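Local coordinates for putative 2OG-Fe(II) oxygenase family protein (Caulobacter crescentus CB15, PDB 3OOX) that probably uses iron(II), 2-oxoglutarate and oxygen in oxidative reactions, possibly including ethylene formation, as a member of the iron/ascorbate-dependent oxidoreductase family, at residues D40-Q45 with D139-K144; W133-L138 with G167-R172. All blocks are in the same frame, centred on the assembly; numbering follows the deposited sequence. Where two conformers were deposited one is given.

In the fold
Contacts 1 and 2 share helix 127-152, the long helix that packs on the eight-stranded sheet of the double-stranded beta-helix core. In contact 1 its residues 139-144 meet the loop 40-45, which joins strand 35-39 to helix 45-59. In contact 2 the preceding residues, 133-138, meet 167-172, the loop leading into strand 170-176 and its first residues. Contact 1 lies at the surface and contact 2 is buried; their centres are about 11 Å apart. They also touch directly: Asp44 O is 3.5 Å from Trp133 CH2. The ethanediol in contact 1 probably comes from the crystallisation liquor and lies between the side chains of Asp42 and Lys144.

Contact 1 of 2, residues D40-Q45 with D139-K144; sequences DYDLDQ and DGMGGK. With EDO (1,2-ethanediol), chain E.
The methyl CE of Met141, a selenomethionine, meets three consecutive residues of the loop 40-45. This is a loop-on-helix contact at the edge of the double-stranded beta-helix fold. The loop follows strand 35-39 and leads into helix 45-59; Met141 lies on helix 127-152. Met141 loses the most surface here. Its CG is anti to the backbone N (chi1 176°), and bends at the next two torsions bring CE to the loop.

In the conformer described here, Leu43 CD1 lies 3.5 Å from Met141 CE, and the two side chains run obliquely to one another. Tyr41 adds its CB at 3.8 Å from Met141 CE, while its ring leads away from the helix. The ring is tied back to its own loop, because Tyr41 OH donates to Gln45 OE1 over 2.6 Å. That bond lies in the carbonyl plane, on a lone pair of the amide oxygen. Phe12 also packs against Met141 and borders the polar side of the contact.

Asp42 takes part in both halves. Its OD1 is 3.6 Å from Met141 CE, and its carboxylate lies near the ammonium group of Lys144. The charges do not form a salt bridge: Asp42 OD2 and Lys144 NZ are 4.3 Å apart. Two small molecules link them instead. One is an ethanediol, probably from the crystallisation liquor. Its O2 donates to Asp42 OD2, although the modelled separation is very short and its exact value is doubtful. Lys144 has an extended chain beyond CG, and its NZ donates to both ethanediol oxygens. The other link is a water, which accepts from Lys144 NZ at 2.9 Å and donates to Asp42 OD1 at 3.1 Å.

Contact 2 of 2, residues W133-L138 with G167-R172; sequences WLYNSL and GNSVLR
Tyr135 OH donates a hydrogen bond of 2.8 Å to the backbone O of Ser169. The bond joins helix 127-152 to the residue just before strand 170-176, in a helix-on-sheet packing of the double-stranded beta-helix fold. The axes of helix 133-138 and strand 170-172 lie at 121°. The hydroxyl approaches from above the carbonyl plane of Ser169, 53° out of it, and is not on a lone pair. Ser169 O lies at the edge of the Tyr135 ring, near its plane.

Tyr135 CG is anti to the backbone N (chi1 -179°), and the ring reaches from the helix to the strand. Ser169 CB comes 3.5 Å from Tyr135 OH. The hydroxyl of Ser169 is engaged apart from this pair, in a hydrogen bond with His270 N. Phe267 packs edge-to-face with the Tyr135 ring.

Leu171 makes the apolar half of the contact. Its CB lies 3.8 Å from Tyr135 CD2, in an oblique approach to the ring. The two side chains pass each other in opposite directions, and the end of Leu171 reaches the helix backbone. There its CD2 is 3.7 Å from Tyr135 N. The same branch touches Leu134 CB. The other branch turns to Leu138; the two side chains cross at about a right angle. Leu171 CD1 and Leu138 CD1 are 4.1 Å apart.

Contact 1 of 2, residues D40-Q45 with D139-K144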
loop_
_atom_site.group_PDB
_atom_site.type_symbol
_atom_site.label_atom_id
_atom_site.label_comp_id
_atom_site.label_asym_id
_atom_site.label_seq_id
_atom_site.Cartn_x
_atom_site.Cartn_y
_atom_site.Cartn_z
ATOM N N ASP A 40 3.139 -8.670 -15.540
ATOM C CA ASP A 40 4.182 -9.687 -15.729
ATOM C C ASP A 40 5.190 -9.711 -14.567
ATOM O O ASP A 40 6.400 -9.797 -14.793
ATOM C CB ASP A 40 4.921 -9.483 -17.057
ATOM C CG ASP A 40 4.016 -9.513 -18.257
ATOM O OD1 ASP A 40 3.027 -10.291 -18.258
ATOM O OD2 ASP A 40 4.308 -8.761 -19.216
ATOM N N TYR A 41 4.696 -9.666 -13.334
ATOM C CA TYR A 41 5.597 -9.716 -12.161
ATOM C C TYR A 41 6.176 -11.112 -12.053
ATOM O O TYR A 41 5.639 -12.072 -12.627
ATOM C CB TYR A 41 4.918 -9.278 -10.856
ATOM C CG TYR A 41 3.597 -9.953 -10.472
ATOM C CD1 TYR A 41 3.513 -11.328 -10.253
ATOM C CD2 TYR A 41 2.441 -9.192 -10.291
ATOM C CE1 TYR A 41 2.308 -11.930 -9.865
ATOM C CE2 TYR A 41 1.238 -9.783 -9.903
ATOM C CZ TYR A 41 1.176 -11.149 -9.688
ATOM O OH TYR A 41 -0.024 -11.730 -9.302
ATOM N N ASP A 42 7.276 -11.236 -11.324
ATOM C CA ASP A 42 7.948 -12.535 -11.231
ATOM C C ASP A 42 7.706 -13.226 -9.903
ATOM O O ASP A 42 8.312 -14.276 -9.636
ATOM C CB ASP A 42 9.456 -12.399 -11.535
ATOM C CG ASP A 42 10.190 -11.561 -10.529
ATOM O OD1 ASP A 42 9.536 -10.878 -9.711
ATOM O OD2 ASP A 42 11.448 -11.574 -10.568
ATOM N N LEU A 43 6.808 -12.653 -9.084
ATOM C CA LEU A 43 6.446 -13.245 -7.802
ATOM C C LEU A 43 5.797 -14.591 -8.054
ATOM O O LEU A 43 4.999 -14.726 -8.949
ATOM C CB LEU A 43 5.449 -12.372 -7.040
ATOM C CG LEU A 43 5.927 -11.097 -6.349
ATOM C CD1 LEU A 43 6.369 -10.018 -7.340
ATOM C CD2 LEU A 43 4.760 -10.602 -5.495
ATOM N N ASP A 44 6.146 -15.574 -7.244
ATOM C CA ASP A 44 5.578 -16.912 -7.351
ATOM C C ASP A 44 4.082 -16.861 -7.015
ATOM O O ASP A 44 3.720 -16.649 -5.842
ATOM C CB ASP A 44 6.324 -17.823 -6.368
ATOM C CG ASP A 44 5.892 -19.273 -6.434
ATOM O OD1 ASP A 44 4.796 -19.594 -6.947
ATOM O OD2 ASP A 44 6.689 -20.100 -5.944
ATOM N N GLN A 45 3.233 -17.057 -8.025
ATOM C CA GLN A 45 1.783 -16.974 -7.813
ATOM C C GLN A 45 1.244 -18.006 -6.835
ATOM O O GLN A 45 0.324 -17.728 -6.057
ATOM C CB GLN A 45 1.022 -17.054 -9.123
ATOM C CG GLN A 45 -0.444 -16.657 -9.018
ATOM C CD GLN A 45 -0.587 -15.199 -8.645
ATOM O OE1 GLN A 45 0.013 -14.341 -9.290
ATOM N NE2 GLN A 45 -1.382 -14.907 -7.615
ATOM N N ASP A 139 7.771 -6.284 -0.426
ATOM C CA ASP A 139 8.814 -5.320 -0.023
ATOM C C ASP A 139 9.936 -5.342 -1.068
ATOM O O ASP A 139 10.458 -4.286 -1.460
ATOM C CB ASP A 139 9.381 -5.635 1.377
ATOM C CG ASP A 139 10.130 -4.478 1.976
ATOM O OD1 ASP A 139 9.672 -3.323 1.846
ATOM O OD2 ASP A 139 11.187 -4.721 2.614
ATOM N N GLY A 140 10.283 -6.549 -1.510
ATOM C CA GLY A 140 11.320 -6.671 -2.574
ATOM C C GLY A 140 10.943 -6.058 -3.911
ATOM O O GLY A 140 11.742 -5.369 -4.556
HETATM N N MSE A 141 9.717 -6.316 -4.337
HETATM C CA MSE A 141 9.227 -5.742 -5.584
HETATM C C MSE A 141 9.159 -4.224 -5.470
HETATM O O MSE A 141 9.498 -3.481 -6.387
HETATM C CB MSE A 141 7.889 -6.355 -6.008
HETATM C CG MSE A 141 7.353 -5.697 -7.225
HETATM SE SE MSE A 141 8.544 -5.811 -8.763
HETATM C CE MSE A 141 7.998 -7.603 -9.312
ATOM N N GLY A 142 8.740 -3.737 -4.293
ATOM C CA GLY A 142 8.746 -2.301 -4.030
ATOM C C GLY A 142 10.120 -1.667 -4.201
ATOM O O GLY A 142 10.250 -0.583 -4.764
ATOM N N GLY A 143 11.137 -2.388 -3.758
ATOM C CA GLY A 143 12.523 -1.941 -3.974
ATOM C C GLY A 143 12.859 -1.793 -5.451
ATOM O O GLY A 143 13.526 -0.843 -5.836
ATOM N N LYS A 144 12.431 -2.751 -6.278
ATOM C CA LYS A 144 12.688 -2.715 -7.712
ATOM C C LYS A 144 11.942 -1.560 -8.390
ATOM O O LYS A 144 12.466 -0.880 -9.264
ATOM C CB LYS A 144 12.368 -4.084 -8.331
ATOM C CG LYS A 144 13.284 -5.194 -7.799
ATOM C CD LYS A 144 12.950 -6.620 -8.221
ATOM C CE LYS A 144 13.624 -7.620 -7.253
ATOM N NZ LYS A 144 13.255 -9.007 -7.595
HETATM C C1 EDO E . 15.328 -9.071 -10.536
HETATM O O1 EDO E . 15.666 -9.733 -9.311
HETATM C C2 EDO E . 14.219 -9.836 -11.244
HETATM O O2 EDO E . 13.021 -9.793 -10.441
HETATM O O HOH W 1 10.386 -9.403 -7.071
#

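Contact 2 of 2, residues W133-L138 with G167-R172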
loop_
_atom_site.group_PDB
_atom_site.type_symbol
_atom_site.label_atom_id
_atom_site.label_comp_id
_atom_site.label_asym_id
_atom_site.label_seq_id
_atom_site.Cartn_x
_atom_site.Cartn_y
_atom_site.Cartn_z
ATOM N N TRP A 133 6.155 -14.493 3.875
ATOM C CA TRP A 133 6.701 -14.566 2.517
ATOM C C TRP A 133 6.139 -13.424 1.656
ATOM O O TRP A 133 6.860 -12.782 0.900
ATOM C CB TRP A 133 6.422 -15.909 1.846
ATOM C CG TRP A 133 6.915 -15.953 0.418
ATOM C CD1 TRP A 133 8.169 -16.376 -0.007
ATOM C CD2 TRP A 133 6.225 -15.521 -0.773
ATOM N NE1 TRP A 133 8.271 -16.253 -1.371
ATOM C CE2 TRP A 133 7.113 -15.714 -1.869
ATOM C CE3 TRP A 133 4.955 -14.983 -1.026
ATOM C CZ2 TRP A 133 6.757 -15.403 -3.183
ATOM C CZ3 TRP A 133 4.615 -14.664 -2.338
ATOM C CH2 TRP A 133 5.514 -14.877 -3.398
ATOM N N LEU A 134 4.838 -13.175 1.789
ATOM C CA LEU A 134 4.206 -12.155 0.964
ATOM C C LEU A 134 4.696 -10.749 1.317
ATOM O O LEU A 134 4.941 -9.919 0.420
ATOM C CB LEU A 134 2.674 -12.261 1.043
ATOM C CG LEU A 134 1.878 -11.318 0.112
ATOM C CD1 LEU A 134 2.173 -11.526 -1.354
ATOM C CD2 LEU A 134 0.358 -11.430 0.354
ATOM N N TYR A 135 4.847 -10.493 2.613
ATOM C CA TYR A 135 5.405 -9.229 3.131
ATOM C C TYR A 135 6.767 -8.950 2.465
ATOM O O TYR A 135 6.994 -7.904 1.862
ATOM C CB TYR A 135 5.549 -9.296 4.659
ATOM C CG TYR A 135 6.083 -8.042 5.333
ATOM C CD1 TYR A 135 7.411 -7.651 5.176
ATOM C CD2 TYR A 135 5.251 -7.210 6.075
ATOM C CE1 TYR A 135 7.903 -6.537 5.762
ATOM C CE2 TYR A 135 5.742 -6.037 6.686
ATOM C CZ TYR A 135 7.088 -5.706 6.507
ATOM O OH TYR A 135 7.575 -4.554 7.053
ATOM N N ASN A 136 7.635 -9.946 2.552
ATOM C CA ASN A 136 8.991 -9.751 2.042
ATOM C C ASN A 136 9.046 -9.739 0.522
ATOM O O ASN A 136 9.864 -9.017 -0.072
ATOM C CB ASN A 136 9.913 -10.826 2.644
ATOM C CG ASN A 136 10.143 -10.618 4.142
ATOM O OD1 ASN A 136 9.885 -11.535 4.946
ATOM N ND2 ASN A 136 10.574 -9.425 4.525
ATOM N N SER A 137 8.174 -10.499 -0.132
ATOM C CA SER A 137 8.084 -10.480 -1.575
ATOM C C SER A 137 7.628 -9.127 -2.126
ATOM O O SER A 137 8.165 -8.626 -3.104
ATOM C CB SER A 137 7.122 -11.567 -2.026
ATOM O OG SER A 137 6.979 -11.531 -3.413
ATOM N N LEU A 138 6.598 -8.562 -1.500
ATOM C CA LEU A 138 6.108 -7.252 -1.937
ATOM C C LEU A 138 7.104 -6.147 -1.573
ATOM O O LEU A 138 7.249 -5.178 -2.315
ATOM C CB LEU A 138 4.723 -6.997 -1.363
ATOM C CG LEU A 138 3.630 -7.853 -2.005
ATOM C CD1 LEU A 138 2.322 -7.748 -1.212
ATOM C CD2 LEU A 138 3.396 -7.492 -3.460
ATOM N N GLY A 167 12.421 -0.533 6.886
ATOM C CA GLY A 167 11.305 0.404 6.852
ATOM C C GLY A 167 10.094 -0.108 7.617
ATOM O O GLY A 167 9.874 -1.310 7.694
ATOM N N ASN A 168 9.291 0.824 8.121
ATOM C CA ASN A 168 8.154 0.533 9.005
ATOM C C ASN A 168 6.943 0.145 8.163
ATOM O O ASN A 168 5.855 0.707 8.304
ATOM C CB ASN A 168 7.848 1.744 9.865
ATOM C CG ASN A 168 7.053 1.411 11.107
ATOM O OD1 ASN A 168 6.641 0.267 11.363
ATOM N ND2 ASN A 168 6.828 2.462 11.914
ATOM N N SER A 169 7.154 -0.816 7.277
ATOM C CA SER A 169 6.168 -1.222 6.294
ATOM C C SER A 169 5.147 -2.172 6.870
ATOM O O SER A 169 5.431 -2.937 7.806
ATOM C CB SER A 169 6.860 -1.823 5.057
ATOM O OG SER A 169 7.751 -0.857 4.495
ATOM N N VAL A 170 3.953 -2.137 6.291
ATOM C CA VAL A 170 2.827 -2.929 6.814
ATOM C C VAL A 170 2.167 -3.663 5.665
ATOM O O VAL A 170 1.801 -3.057 4.665
ATOM C CB VAL A 170 1.832 -2.053 7.535
ATOM C CG1 VAL A 170 0.573 -2.861 7.922
ATOM C CG2 VAL A 170 2.434 -1.419 8.800
ATOM N N LEU A 171 1.994 -4.977 5.852
ATOM C CA LEU A 171 1.139 -5.797 4.997
ATOM C C LEU A 171 -0.214 -5.865 5.665
ATOM O O LEU A 171 -0.325 -6.285 6.831
ATOM C CB LEU A 171 1.675 -7.213 4.840
ATOM C CG LEU A 171 0.854 -8.172 3.995
ATOM C CD1 LEU A 171 0.687 -7.639 2.556
ATOM C CD2 LEU A 171 1.504 -9.578 3.969
ATOM N N ARG A 172 -1.255 -5.380 4.966
ATOM C CA ARG A 172 -2.605 -5.399 5.473
ATOM C C ARG A 172 -3.349 -6.508 4.738
ATOM O O ARG A 172 -3.305 -6.608 3.519
ATOM C CB ARG A 172 -3.295 -4.075 5.153
ATOM C CG ARG A 172 -4.825 -4.047 5.448
ATOM C CD ARG A 172 -5.408 -2.689 5.071
ATOM N NE ARG A 172 -5.009 -1.652 6.006
ATOM C CZ ARG A 172 -5.222 -0.356 5.810
ATOM N NH1 ARG A 172 -5.832 0.073 4.705
ATOM N NH2 ARG A 172 -4.811 0.495 6.721
#